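Local coordinates for pectate lyase 47 (Bacillus sp. TS-47, PDB 1VBL), which probably cleaves pectate by beta-elimination as a secreted, calcium-binding polysaccharide lyase of family 1, at residues Ser244-Thr249 and His275-Lys280; Asn298-Phe303 and Asn327-Phe332. One frame throughout, in Å; residues are numbered along the deposited sequence.

Interaction 1: Ser244-Thr249 and His275-Lys280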
loop_
_atom_site.group_PDB
_atom_site.type_symbol
_atom_site.label_atom_id
_atom_site.label_comp_id
_atom_site.label_asym_id
_atom_site.label_seq_id
_atom_site.Cartn_x
_atom_site.Cartn_y
_atom_site.Cartn_z
ATOM N N SER A 244 7.541 -7.318 3.849
ATOM C CA SER A 244 8.723 -7.199 4.687
ATOM C C SER A 244 9.842 -6.295 4.192
ATOM O O SER A 244 10.080 -6.165 2.993
ATOM C CB SER A 244 9.299 -8.592 4.920
ATOM O OG SER A 244 9.577 -9.222 3.680
ATOM N N TYR A 245 10.535 -5.683 5.146
ATOM C CA TYR A 245 11.664 -4.818 4.847
ATOM C C TYR A 245 11.424 -3.756 3.778
ATOM O O TYR A 245 12.300 -3.491 2.954
ATOM C CB TYR A 245 12.860 -5.681 4.459
ATOM C CG TYR A 245 13.455 -6.427 5.632
ATOM C CD1 TYR A 245 14.337 -5.793 6.501
ATOM C CD2 TYR A 245 13.123 -7.758 5.883
ATOM C CE1 TYR A 245 14.880 -6.465 7.593
ATOM C CE2 TYR A 245 13.661 -8.443 6.978
ATOM C CZ TYR A 245 14.539 -7.786 7.826
ATOM O OH TYR A 245 15.086 -8.436 8.909
ATOM N N ASN A 246 10.242 -3.147 3.803
ATOM C CA ASN A 246 9.906 -2.091 2.852
ATOM C C ASN A 246 9.948 -0.754 3.568
ATOM O O ASN A 246 9.843 -0.684 4.793
ATOM C CB ASN A 246 8.487 -2.275 2.302
ATOM C CG ASN A 246 8.323 -3.558 1.528
ATOM O OD1 ASN A 246 8.829 -3.694 0.410
ATOM N ND2 ASN A 246 7.615 -4.516 2.118
ATOM N N VAL A 247 10.112 0.311 2.797
ATOM C CA VAL A 247 10.095 1.649 3.355
ATOM C C VAL A 247 8.822 2.294 2.814
ATOM O O VAL A 247 8.542 2.205 1.621
ATOM C CB VAL A 247 11.303 2.499 2.889
ATOM C CG1 VAL A 247 11.078 3.961 3.272
ATOM C CG2 VAL A 247 12.589 1.994 3.535
ATOM N N PHE A 248 8.041 2.898 3.703
ATOM C CA PHE A 248 6.824 3.602 3.323
ATOM C C PHE A 248 7.025 4.998 3.891
ATOM O O PHE A 248 7.059 5.182 5.105
ATOM C CB PHE A 248 5.583 2.965 3.954
ATOM C CG PHE A 248 5.348 1.547 3.534
ATOM C CD1 PHE A 248 5.859 0.493 4.284
ATOM C CD2 PHE A 248 4.624 1.264 2.379
ATOM C CE1 PHE A 248 5.652 -0.832 3.889
ATOM C CE2 PHE A 248 4.412 -0.054 1.975
ATOM C CZ PHE A 248 4.927 -1.104 2.730
ATOM N N THR A 249 7.170 5.986 3.015
ATOM C CA THR A 249 7.406 7.337 3.483
ATOM C C THR A 249 6.715 8.376 2.611
ATOM O O THR A 249 6.353 8.099 1.460
ATOM C CB THR A 249 8.936 7.621 3.523
ATOM O OG1 THR A 249 9.187 8.863 4.191
ATOM C CG2 THR A 249 9.497 7.690 2.109
ATOM N N HIS A 275 6.418 -7.158 8.556
ATOM C CA HIS A 275 7.511 -7.065 9.500
ATOM C C HIS A 275 8.730 -6.344 8.951
ATOM O O HIS A 275 8.993 -6.347 7.744
ATOM C CB HIS A 275 7.876 -8.466 10.029
ATOM C CG HIS A 275 8.515 -9.373 9.020
ATOM N ND1 HIS A 275 9.866 -9.350 8.748
ATOM C CD2 HIS A 275 7.996 -10.364 8.257
ATOM C CE1 HIS A 275 10.153 -10.288 7.864
ATOM N NE2 HIS A 275 9.035 -10.920 7.549
ATOM N N HIS A 276 9.448 -5.697 9.862
ATOM C CA HIS A 276 10.654 -4.947 9.538
ATOM C C HIS A 276 10.469 -3.860 8.492
ATOM O O HIS A 276 11.387 -3.556 7.728
ATOM C CB HIS A 276 11.765 -5.902 9.108
ATOM C CG HIS A 276 12.226 -6.808 10.206
ATOM N ND1 HIS A 276 11.684 -8.058 10.418
ATOM C CD2 HIS A 276 13.146 -6.626 11.182
ATOM C CE1 HIS A 276 12.250 -8.607 11.477
ATOM N NE2 HIS A 276 13.141 -7.759 11.959
ATOM N N ASN A 277 9.280 -3.270 8.461
ATOM C CA ASN A 277 9.018 -2.202 7.515
ATOM C C ASN A 277 9.332 -0.894 8.217
ATOM O O ASN A 277 9.213 -0.781 9.437
ATOM C CB ASN A 277 7.558 -2.232 7.052
ATOM C CG ASN A 277 7.234 -3.483 6.258
ATOM O OD1 ASN A 277 7.738 -3.678 5.150
ATOM N ND2 ASN A 277 6.400 -4.344 6.826
ATOM N N TYR A 278 9.743 0.087 7.429
ATOM C CA TYR A 278 10.099 1.400 7.939
ATOM C C TYR A 278 9.019 2.394 7.509
ATOM O O TYR A 278 8.929 2.742 6.331
ATOM C CB TYR A 278 11.456 1.791 7.346
ATOM C CG TYR A 278 12.151 3.005 7.930
ATOM C CD1 TYR A 278 13.447 3.325 7.524
ATOM C CD2 TYR A 278 11.528 3.839 8.864
ATOM C CE1 TYR A 278 14.111 4.436 8.024
ATOM C CE2 TYR A 278 12.190 4.967 9.376
ATOM C CZ TYR A 278 13.485 5.255 8.944
ATOM O OH TYR A 278 14.169 6.350 9.422
ATOM N N TYR A 279 8.184 2.819 8.458
ATOM C CA TYR A 279 7.138 3.797 8.170
ATOM C C TYR A 279 7.678 5.136 8.651
ATOM O O TYR A 279 7.901 5.330 9.847
ATOM C CB TYR A 279 5.839 3.465 8.913
ATOM C CG TYR A 279 5.226 2.146 8.504
ATOM C CD1 TYR A 279 5.605 0.959 9.127
ATOM C CD2 TYR A 279 4.285 2.082 7.474
ATOM C CE1 TYR A 279 5.067 -0.259 8.742
ATOM C CE2 TYR A 279 3.741 0.862 7.074
ATOM C CZ TYR A 279 4.137 -0.304 7.716
ATOM O OH TYR A 279 3.601 -1.516 7.347
ATOM N N LYS A 280 7.890 6.054 7.716
ATOM C CA LYS A 280 8.442 7.357 8.054
ATOM C C LYS A 280 7.644 8.513 7.475
ATOM O O LYS A 280 7.515 8.661 6.257
ATOM C CB LYS A 280 9.894 7.445 7.573
ATOM C CG LYS A 280 10.578 8.780 7.872
ATOM C CD LYS A 280 12.049 8.732 7.479
ATOM C CE LYS A 280 12.739 10.071 7.708
ATOM N NZ LYS A 280 12.667 10.519 9.126
#
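Tyr245 lies flat against His276 where two neighbouring coils of the right-handed parallel beta-helix of the pectate lyases turn a corner, and every main pair here repeats that one-coil stacking. The two side chains run alongside each other in the same direction, planes 7° apart but slid along. The CB of His276 thus sits over the centre of the tyrosine ring, 3.5 Å from its centroid, while the hydroxyl of Tyr245 reaches over the middle of the imidazole. Within 275-280, ND1 of His275 and ND1 of His276 share a hydrogen bond of 2.8 Å, which fixes the turn of the imidazole under the tyrosine; NE2 of His275 bonds to Asp12 OD1, holding that ring from its other nitrogen, and Ser244 CB covers a face of it. Were Tyr245 cut back to an alanine, His276 would probably lose its aromatic cover on this face, with a gap opening beside helix 402-409.

One step on, Asn246 and Asn277 form a step of the asparagine stack known from this fold, their amides nearly coplanar at 7°. Asparagine suits the bend, for its short amide can serve the preceding coil's backbone: OD1 of Asn277 accepts from the backbone N of Asn246 at 2.9 Å and from its ND2 at 3.1 Å, the two donors arriving from opposite faces. Asn246 OD1 in turn accepts from the backbone N of Asn205, and its ND2 also bonds to Ile202 O. Inside the coil, CG of Phe248 stands beside the backbone N (chi1 -62°), as does that of Tyr279, and the near-parallel rings barely overlap, Phe248 CD1 lying 3.5 Å from Tyr279 CE2. At the strands' far end Thr249 OG1 donates to Lys280 O at 2.7 Å, from above the carbonyl plane.

Interaction 2: Asn298-Phe303 and Asn327-Phe332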
loop_
_atom_site.group_PDB
_atom_site.type_symbol
_atom_site.label_atom_id
_atom_site.label_comp_id
_atom_site.label_asym_id
_atom_site.label_seq_id
_atom_site.Cartn_x
_atom_site.Cartn_y
_atom_site.Cartn_z
ATOM N N ASN A 298 8.153 -6.167 14.611
ATOM C CA ASN A 298 9.444 -5.568 14.305
ATOM C C ASN A 298 9.396 -4.438 13.282
ATOM O O ASN A 298 10.320 -4.279 12.485
ATOM C CB ASN A 298 10.410 -6.649 13.816
ATOM C CG ASN A 298 10.904 -7.550 14.935
ATOM O OD1 ASN A 298 11.510 -8.590 14.679
ATOM N ND2 ASN A 298 10.658 -7.152 16.182
ATOM N N ASN A 299 8.321 -3.658 13.290
ATOM C CA ASN A 299 8.227 -2.541 12.362
ATOM C C ASN A 299 8.674 -1.295 13.106
ATOM O O ASN A 299 8.528 -1.211 14.325
ATOM C CB ASN A 299 6.793 -2.368 11.866
ATOM C CG ASN A 299 6.340 -3.527 11.007
ATOM O OD1 ASN A 299 6.810 -3.703 9.877
ATOM N ND2 ASN A 299 5.436 -4.338 11.544
ATOM N N TYR A 300 9.238 -0.344 12.370
ATOM C CA TYR A 300 9.701 0.905 12.951
ATOM C C TYR A 300 8.877 2.047 12.354
ATOM O O TYR A 300 8.830 2.211 11.133
ATOM C CB TYR A 300 11.191 1.100 12.652
ATOM C CG TYR A 300 11.752 2.416 13.156
ATOM C CD1 TYR A 300 11.548 2.825 14.474
ATOM C CD2 TYR A 300 12.488 3.251 12.313
ATOM C CE1 TYR A 300 12.061 4.036 14.946
ATOM C CE2 TYR A 300 13.005 4.466 12.771
ATOM C CZ TYR A 300 12.787 4.852 14.084
ATOM O OH TYR A 300 13.277 6.056 14.533
ATOM N N TYR A 301 8.212 2.808 13.222
ATOM C CA TYR A 301 7.369 3.929 12.804
ATOM C C TYR A 301 8.033 5.197 13.325
ATOM O O TYR A 301 8.271 5.332 14.524
ATOM C CB TYR A 301 5.960 3.798 13.397
ATOM C CG TYR A 301 5.286 2.469 13.129
ATOM C CD1 TYR A 301 5.638 1.330 13.853
ATOM C CD2 TYR A 301 4.298 2.348 12.150
ATOM C CE1 TYR A 301 5.025 0.102 13.610
ATOM C CE2 TYR A 301 3.677 1.118 11.898
ATOM C CZ TYR A 301 4.050 0.003 12.631
ATOM O OH TYR A 301 3.469 -1.219 12.380
ATOM N N GLU A 302 8.315 6.129 12.421
ATOM C CA GLU A 302 9.011 7.356 12.787
ATOM C C GLU A 302 8.290 8.571 12.231
ATOM O O GLU A 302 8.070 8.672 11.024
ATOM C CB GLU A 302 10.440 7.265 12.244
ATOM C CG GLU A 302 11.327 8.464 12.463
ATOM C CD GLU A 302 12.700 8.237 11.859
ATOM O OE1 GLU A 302 13.563 7.626 12.526
ATOM O OE2 GLU A 302 12.908 8.651 10.704
ATOM N N PHE A 303 7.931 9.500 13.114
ATOM C CA PHE A 303 7.201 10.684 12.684
ATOM C C PHE A 303 7.750 11.994 13.229
ATOM O O PHE A 303 8.159 12.081 14.386
ATOM C CB PHE A 303 5.726 10.560 13.085
ATOM C CG PHE A 303 5.111 9.229 12.743
ATOM C CD1 PHE A 303 5.168 8.170 13.645
ATOM C CD2 PHE A 303 4.487 9.029 11.511
ATOM C CE1 PHE A 303 4.610 6.929 13.333
ATOM C CE2 PHE A 303 3.928 7.794 11.188
ATOM C CZ PHE A 303 3.989 6.740 12.103
ATOM N N ASN A 327 6.599 -6.437 19.325
ATOM C CA ASN A 327 7.853 -5.703 19.265
ATOM C C ASN A 327 8.013 -4.656 18.163
ATOM O O ASN A 327 8.978 -4.692 17.395
ATOM C CB ASN A 327 8.994 -6.722 19.187
ATOM C CG ASN A 327 8.989 -7.681 20.368
ATOM O OD1 ASN A 327 8.022 -7.724 21.134
ATOM N ND2 ASN A 327 10.060 -8.457 20.517
ATOM N N ASN A 328 7.066 -3.726 18.097
ATOM C CA ASN A 328 7.129 -2.649 17.123
ATOM C C ASN A 328 7.640 -1.438 17.886
ATOM O O ASN A 328 7.357 -1.281 19.073
ATOM C CB ASN A 328 5.750 -2.372 16.524
ATOM C CG ASN A 328 5.198 -3.567 15.786
ATOM O OD1 ASN A 328 4.392 -4.329 16.326
ATOM N ND2 ASN A 328 5.645 -3.755 14.554
ATOM N N TYR A 329 8.391 -0.589 17.198
ATOM C CA TYR A 329 8.992 0.590 17.811
ATOM C C TYR A 329 8.476 1.881 17.184
ATOM O O TYR A 329 8.565 2.063 15.970
ATOM C CB TYR A 329 10.510 0.501 17.636
ATOM C CG TYR A 329 11.329 1.421 18.512
ATOM C CD1 TYR A 329 12.217 0.898 19.446
ATOM C CD2 TYR A 329 11.252 2.810 18.380
ATOM C CE1 TYR A 329 13.016 1.728 20.229
ATOM C CE2 TYR A 329 12.050 3.655 19.161
ATOM C CZ TYR A 329 12.930 3.100 20.083
ATOM O OH TYR A 329 13.727 3.910 20.859
ATOM N N PHE A 330 7.950 2.780 18.017
ATOM C CA PHE A 330 7.431 4.062 17.538
ATOM C C PHE A 330 8.280 5.224 18.040
ATOM O O PHE A 330 8.639 5.278 19.216
ATOM C CB PHE A 330 5.994 4.306 18.020
ATOM C CG PHE A 330 4.975 3.380 17.423
ATOM C CD1 PHE A 330 4.814 2.090 17.916
ATOM C CD2 PHE A 330 4.156 3.815 16.382
ATOM C CE1 PHE A 330 3.848 1.245 17.386
ATOM C CE2 PHE A 330 3.186 2.980 15.840
ATOM C CZ PHE A 330 3.029 1.689 16.344
ATOM N N SER A 331 8.576 6.158 17.144
ATOM C CA SER A 331 9.359 7.337 17.491
ATOM C C SER A 331 8.630 8.582 16.994
ATOM O O SER A 331 8.253 8.658 15.828
ATOM C CB SER A 331 10.743 7.262 16.843
ATOM O OG SER A 331 11.517 8.402 17.166
ATOM N N PHE A 332 8.425 9.544 17.888
ATOM C CA PHE A 332 7.755 10.802 17.554
ATOM C C PHE A 332 8.642 11.930 18.079
ATOM O O PHE A 332 9.257 11.784 19.132
ATOM C CB PHE A 332 6.391 10.886 18.250
ATOM C CG PHE A 332 5.371 9.905 17.732
ATOM C CD1 PHE A 332 4.499 10.265 16.707
ATOM C CD2 PHE A 332 5.263 8.634 18.289
ATOM C CE1 PHE A 332 3.529 9.370 16.246
ATOM C CE2 PHE A 332 4.298 7.732 17.837
ATOM C CZ PHE A 332 3.428 8.101 16.814
HETATM O O HOH W 1 10.930 10.977 15.294
#
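Tyr301 meets Phe330 in an offset stack inside the parallel beta-helix, planes 8° apart and centroids 4.3 Å from each other. With chi1 at -53°, the tyrosine CG stands beside its backbone N, and the ring runs alongside that of Phe330. From the root outward, Tyr301 CB touches Phe330 CD2 at 3.5 Å; CG then lies over Phe330 CE2, also at 3.5 Å, and CD1 is shared between CE2 and CZ. Farther out, Tyr301 CE1 has Phe330 CZ at 3.7 Å and the CB of Asn328 near its edge. The hydroxyl at the tip bonds to the indole NE1 of Trp315, so tyrosine gives this interior place both a flat face and a polar end. Phe303 and Phe332 continue the aromatic pairing but overlap little. On the opposite sheet face, within 298-303, Tyr300 OH donates to Glu302 OE1 at 2.6 Å, while OE2 is salt-bridged to Lys280. At the bend before 300-303 and 329-332, Asn298 ND2 bonds to Asn327 O, and its OD1 accepts from His397 N. The strands lie between 272-280, where Tyr279 meets the ring of Tyr301, and 351-361, which touches Phe330 and Phe332, while helix 402-409 packs on Tyr300 and Tyr329.

How the interactions relate
Interactions 1 and 2 are successive parts of one parallel stack, with strands 272-280 and 293-303 as neighbours between them. Besides the salt bridge of Lys280 to Glu302, a probable hydrogen bond of 2.7 Å from Glu302 N to Tyr279 O ties one contact to the next. Interaction 2 is the more buried, with the Tyr301-Phe330 and Phe303-Phe332 pairs inside the coil and no annotated site nearby. Interaction 1 is partly buried, marked by its histidine-tyrosine cluster and the Asn246-Asn277 pair where interaction 2 relies on tyrosine and phenylalanine rings, and nearer the calcium ion, about 12 Å from the side chain of Phe248. Helix 402-409 covers the outer face of both.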